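Designed helical repeat protein (Synthetic construct, PDB 5CWF) is a computationally designed protein of stacked helices with no known biological function, made to explore which repeat-protein folds can be built. Local coordinates at residues 6-11 against 57-62; 61-66 against 105-110. All coordinates share one frame; numbering follows the deposited sequence.

Contact 1. Residues 6-11 against 57-62; sequences KKVMEA and LAKAVL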
loop_
_atom_site.group_PDB
_atom_site.type_symbol
_atom_site.label_atom_id
_atom_site.label_comp_id
_atom_site.label_asym_id
_atom_site.label_seq_id
_atom_site.Cartn_x
_atom_site.Cartn_y
_atom_site.Cartn_z
ATOM N N LYS A 6 -14.005 -1.982 11.083
ATOM C CA LYS A 6 -14.397 -3.334 11.487
ATOM C C LYS A 6 -15.114 -4.036 10.341
ATOM O O LYS A 6 -14.954 -5.250 10.158
ATOM C CB LYS A 6 -15.288 -3.318 12.732
ATOM C CG LYS A 6 -14.530 -3.216 14.053
ATOM C CD LYS A 6 -15.486 -3.125 15.242
ATOM C CE LYS A 6 -14.753 -3.167 16.583
ATOM N NZ LYS A 6 -14.167 -1.856 16.979
ATOM N N LYS A 7 -15.909 -3.277 9.584
ATOM C CA LYS A 7 -16.597 -3.815 8.405
ATOM C C LYS A 7 -15.625 -4.235 7.304
ATOM O O LYS A 7 -15.775 -5.298 6.701
ATOM C CB LYS A 7 -17.585 -2.795 7.835
ATOM C CG LYS A 7 -18.963 -2.800 8.489
ATOM C CD LYS A 7 -19.880 -1.727 7.895
ATOM C CE LYS A 7 -20.027 -1.859 6.380
ATOM N NZ LYS A 7 -20.981 -0.869 5.807
ATOM N N VAL A 8 -14.632 -3.395 7.021
ATOM C CA VAL A 8 -13.647 -3.733 6.008
ATOM C C VAL A 8 -12.834 -4.962 6.410
ATOM O O VAL A 8 -12.510 -5.794 5.558
ATOM C CB VAL A 8 -12.664 -2.556 5.726
ATOM C CG1 VAL A 8 -11.631 -2.962 4.705
ATOM C CG2 VAL A 8 -13.402 -1.337 5.219
ATOM N N MET A 9 -12.502 -5.072 7.692
ATOM C CA MET A 9 -11.705 -6.203 8.183
ATOM C C MET A 9 -12.449 -7.530 8.091
ATOM O O MET A 9 -11.862 -8.571 7.770
ATOM C CB MET A 9 -11.300 -5.975 9.641
ATOM C CG MET A 9 -10.358 -4.821 9.883
ATOM S SD MET A 9 -8.825 -4.918 8.936
ATOM C CE MET A 9 -8.287 -6.556 9.387
ATOM N N GLU A 10 -13.746 -7.482 8.361
ATOM C CA GLU A 10 -14.596 -8.655 8.224
ATOM C C GLU A 10 -14.649 -9.055 6.754
ATOM O O GLU A 10 -14.682 -10.252 6.425
ATOM C CB GLU A 10 -15.988 -8.378 8.805
ATOM C CG GLU A 10 -15.979 -8.320 10.338
ATOM C CD GLU A 10 -17.261 -7.760 10.940
ATOM O OE1 GLU A 10 -18.097 -7.213 10.186
ATOM O OE2 GLU A 10 -17.430 -7.867 12.174
ATOM N N ALA A 11 -14.621 -8.070 5.861
ATOM C CA ALA A 11 -14.629 -8.361 4.424
ATOM C C ALA A 11 -13.288 -8.971 3.997
ATOM O O ALA A 11 -13.234 -9.832 3.102
ATOM C CB ALA A 11 -14.920 -7.109 3.623
ATOM N N LEU A 57 -5.654 1.453 2.975
ATOM C CA LEU A 57 -4.933 0.212 2.640
ATOM C C LEU A 57 -5.822 -1.028 2.678
ATOM O O LEU A 57 -5.772 -1.864 1.768
ATOM C CB LEU A 57 -3.760 0.002 3.599
ATOM C CG LEU A 57 -2.598 0.998 3.450
ATOM C CD1 LEU A 57 -1.487 0.696 4.444
ATOM C CD2 LEU A 57 -2.056 0.948 2.007
ATOM N N ALA A 58 -6.641 -1.123 3.715
ATOM C CA ALA A 58 -7.563 -2.232 3.864
ATOM C C ALA A 58 -8.502 -2.295 2.666
ATOM O O ALA A 58 -8.698 -3.358 2.086
ATOM C CB ALA A 58 -8.348 -2.088 5.164
ATOM N N LYS A 59 -9.056 -1.156 2.265
ATOM C CA LYS A 59 -9.926 -1.131 1.075
ATOM C C LYS A 59 -9.188 -1.496 -0.192
ATOM O O LYS A 59 -9.767 -2.121 -1.091
ATOM C CB LYS A 59 -10.554 0.237 0.872
ATOM C CG LYS A 59 -11.590 0.628 1.891
ATOM C CD LYS A 59 -11.951 2.081 1.673
ATOM C CE LYS A 59 -13.075 2.553 2.556
ATOM N NZ LYS A 59 -13.276 4.015 2.321
ATOM N N ALA A 60 -7.916 -1.108 -0.288
ATOM C CA ALA A 60 -7.154 -1.376 -1.509
ATOM C C ALA A 60 -6.921 -2.870 -1.674
ATOM O O ALA A 60 -7.048 -3.413 -2.774
ATOM C CB ALA A 60 -5.848 -0.655 -1.494
ATOM N N VAL A 61 -6.597 -3.535 -0.577
ATOM C CA VAL A 61 -6.351 -4.969 -0.621
ATOM C C VAL A 61 -7.634 -5.703 -1.007
ATOM O O VAL A 61 -7.625 -6.605 -1.846
ATOM C CB VAL A 61 -5.828 -5.481 0.755
ATOM C CG1 VAL A 61 -5.698 -7.016 0.795
ATOM C CG2 VAL A 61 -4.494 -4.861 1.039
ATOM N N LEU A 62 -8.741 -5.273 -0.419
ATOM C CA LEU A 62 -10.042 -5.892 -0.643
ATOM C C LEU A 62 -10.471 -5.749 -2.103
ATOM O O LEU A 62 -10.939 -6.709 -2.717
ATOM C CB LEU A 62 -11.080 -5.264 0.289
ATOM C CG LEU A 62 -12.437 -5.952 0.345
ATOM C CD1 LEU A 62 -12.280 -7.299 1.063
ATOM C CD2 LEU A 62 -13.470 -5.067 1.025
#
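In an alpha-helical repeat fold, helices of one layer stack side by side, nearly parallel; here that stacking brings Val8 and Ala11 of helix 3-21 against Ala58, Lys59 and Leu62 of helix 48-67. The short segments run in nearly the same direction, 29° apart, with their axes 9.7 Å from each other at closest approach. Such a gap suits small and branched aliphatic residues, and the touching positions are spaced accordingly: Val8 and Ala11 three residues apart, Ala58 and Leu62 four apart, each pair on one face of its helix. Val8 is turned with CG1 anti to its backbone N (chi1 178°), which swings that methyl toward helix 48-67, where CG1 meets Ala58 CB at 3.4 Å, tighter than usual for two carbons. Ala58, with no side chain beyond CB, lets the valine come this near the backbone: Val8 CG1 is also 3.8 Å from Ala58 C. The other methyl lies loosely alongside the aliphatic stem of Lys59, Val8 CG2 being 4.3 Å from Lys59 CG; a long lysine suits this border because its methylenes can pack while its amine points on to a weak, long ion pair with Glu4. One turn further, the larger partner changes sides, and Leu62 reaches across to little Ala11. Leu12 of helix 3-21 also packs on Ala58 and Leu62, extending the same seam. Both methyls of Leu62 close on Ala11 CB, CD2 at 3.6 Å, and Leu62 CD1 also lies 3.4 Å from the carbonyl oxygen Ala11 O.

Contact 2. Residues 61-66 against 105-110; sequences VLLAAK and AVLLAA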
loop_
_atom_site.group_PDB
_atom_site.type_symbol
_atom_site.label_atom_id
_atom_site.label_comp_id
_atom_site.label_asym_id
_atom_site.label_seq_id
_atom_site.Cartn_x
_atom_site.Cartn_y
_atom_site.Cartn_z
ATOM N N VAL A 61 -6.597 -3.535 -0.577
ATOM C CA VAL A 61 -6.351 -4.969 -0.621
ATOM C C VAL A 61 -7.634 -5.703 -1.007
ATOM O O VAL A 61 -7.625 -6.605 -1.846
ATOM C CB VAL A 61 -5.828 -5.481 0.755
ATOM C CG1 VAL A 61 -5.698 -7.016 0.795
ATOM C CG2 VAL A 61 -4.494 -4.861 1.039
ATOM N N LEU A 62 -8.741 -5.273 -0.419
ATOM C CA LEU A 62 -10.042 -5.892 -0.643
ATOM C C LEU A 62 -10.471 -5.749 -2.103
ATOM O O LEU A 62 -10.939 -6.709 -2.717
ATOM C CB LEU A 62 -11.080 -5.264 0.289
ATOM C CG LEU A 62 -12.437 -5.952 0.345
ATOM C CD1 LEU A 62 -12.280 -7.299 1.063
ATOM C CD2 LEU A 62 -13.470 -5.067 1.025
ATOM N N LEU A 63 -10.284 -4.551 -2.665
ATOM C CA LEU A 63 -10.648 -4.324 -4.056
ATOM C C LEU A 63 -9.742 -5.065 -5.024
ATOM O O LEU A 63 -10.212 -5.558 -6.061
ATOM C CB LEU A 63 -10.616 -2.832 -4.403
ATOM C CG LEU A 63 -11.738 -1.978 -3.848
ATOM C CD1 LEU A 63 -11.465 -0.526 -4.193
ATOM C CD2 LEU A 63 -13.095 -2.425 -4.368
ATOM N N ALA A 64 -8.457 -5.148 -4.693
ATOM C CA ALA A 64 -7.517 -5.861 -5.543
ATOM C C ALA A 64 -7.832 -7.346 -5.532
ATOM O O ALA A 64 -7.766 -8.015 -6.566
ATOM C CB ALA A 64 -6.103 -5.619 -5.104
ATOM N N ALA A 65 -8.216 -7.869 -4.375
ATOM C CA ALA A 65 -8.543 -9.292 -4.315
ATOM C C ALA A 65 -9.760 -9.569 -5.201
ATOM O O ALA A 65 -9.869 -10.626 -5.814
ATOM C CB ALA A 65 -8.822 -9.727 -2.903
ATOM N N LYS A 66 -10.646 -8.590 -5.300
ATOM C CA LYS A 66 -11.862 -8.755 -6.086
ATOM C C LYS A 66 -11.658 -8.447 -7.565
ATOM O O LYS A 66 -12.228 -9.120 -8.421
ATOM C CB LYS A 66 -12.938 -7.832 -5.514
ATOM C CG LYS A 66 -14.274 -7.852 -6.226
ATOM C CD LYS A 66 -15.314 -7.098 -5.409
ATOM C CE LYS A 66 -16.300 -6.346 -6.297
ATOM N NZ LYS A 66 -15.708 -5.110 -6.903
ATOM N N ALA A 105 -3.058 5.835 -3.765
ATOM C CA ALA A 105 -2.687 5.406 -5.118
ATOM C C ALA A 105 -2.966 3.914 -5.374
ATOM O O ALA A 105 -3.458 3.552 -6.442
ATOM C CB ALA A 105 -1.209 5.703 -5.366
ATOM N N VAL A 106 -2.627 3.058 -4.421
ATOM C CA VAL A 106 -2.885 1.636 -4.603
ATOM C C VAL A 106 -4.396 1.395 -4.557
ATOM O O VAL A 106 -4.896 0.544 -5.259
ATOM C CB VAL A 106 -2.119 0.732 -3.574
ATOM C CG1 VAL A 106 -0.604 0.862 -3.776
ATOM C CG2 VAL A 106 -2.508 1.030 -2.146
ATOM N N LEU A 107 -5.135 2.176 -3.778
ATOM C CA LEU A 107 -6.595 2.028 -3.755
ATOM C C LEU A 107 -7.216 2.379 -5.107
ATOM O O LEU A 107 -8.016 1.623 -5.661
ATOM C CB LEU A 107 -7.198 2.926 -2.672
ATOM C CG LEU A 107 -8.723 2.983 -2.533
ATOM C CD1 LEU A 107 -9.328 1.622 -2.326
ATOM C CD2 LEU A 107 -9.099 3.917 -1.370
ATOM N N LEU A 108 -6.796 3.502 -5.664
ATOM C CA LEU A 108 -7.318 3.927 -6.950
ATOM C C LEU A 108 -6.912 2.929 -8.041
ATOM O O LEU A 108 -7.725 2.573 -8.899
ATOM C CB LEU A 108 -6.827 5.339 -7.271
ATOM C CG LEU A 108 -7.414 6.010 -8.508
ATOM C CD1 LEU A 108 -8.921 6.053 -8.415
ATOM C CD2 LEU A 108 -6.852 7.410 -8.639
ATOM N N ALA A 109 -5.665 2.462 -8.002
ATOM C CA ALA A 109 -5.212 1.478 -8.973
ATOM C C ALA A 109 -6.041 0.194 -8.865
ATOM O O ALA A 109 -6.471 -0.373 -9.884
ATOM C CB ALA A 109 -3.753 1.190 -8.787
ATOM N N ALA A 110 -6.283 -0.261 -7.639
ATOM C CA ALA A 110 -7.108 -1.469 -7.447
ATOM C C ALA A 110 -8.552 -1.248 -7.909
ATOM O O ALA A 110 -9.240 -2.201 -8.306
ATOM C CB ALA A 110 -7.103 -1.893 -5.972
#
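Leu63 and Ala64 of helix 48-67 meet Leu107 and Ala110 of helix 93-111 in the close, wholly apolar, side-by-side packing of same-layer helices in this designed helical repeat, the segments 25° from parallel and their axes 8.5 Å apart. The two leucines reach each other by different torsions. In Leu63, CG stands anti to the carbonyl carbon (chi1 -73°); in Leu107, chi1 near 180° sets CG out from the helix and chi2 of 56° turns CD1 toward Leu63. The side chains cross at a slant and meet through single methyls, Leu63 CD1 and Leu107 CD1, at 3.6 Å. Beside them the alanines allow the backbones to close in: the CA atoms of Ala64 and Ala110 are 4.8 Å apart. Ala110 CB lies 4.0 Å from Ala64 CB and equally far from Leu63 CB, and comes within 3.8 Å of Ala64 N. The bare methyls of the two alanines are what permit so near an approach, while Leu63 and Leu107 meet beside them through the ends of longer side chains. Nearby, Ala110 O accepts a hydrogen bond from Asn67 ND2. Ile76 of helix 70-89 packs on both Ala64 and Ala110, so a helix of the other layer bridges this pair.

Helix 48-67 serves both contacts, offering one flank to helix 3-21 in contact 1 and another to helix 93-111 in contact 2, so three helices stand in a row. Leu62 turns to the first neighbour, Leu63 and Ala64 to the second. Both interfaces are apolar and partly buried, but contact 2 lies nearer the centre of the chain and brings its helices closer through alanine, while contact 1 has its axes farther apart, buries more surface (247 against 172 Å²) and includes a lysine stem at its border. They are directly joined: Ala60, between the contact 1 residues, packs on Val106 and Leu107, and Lys59 CB also touches Leu107.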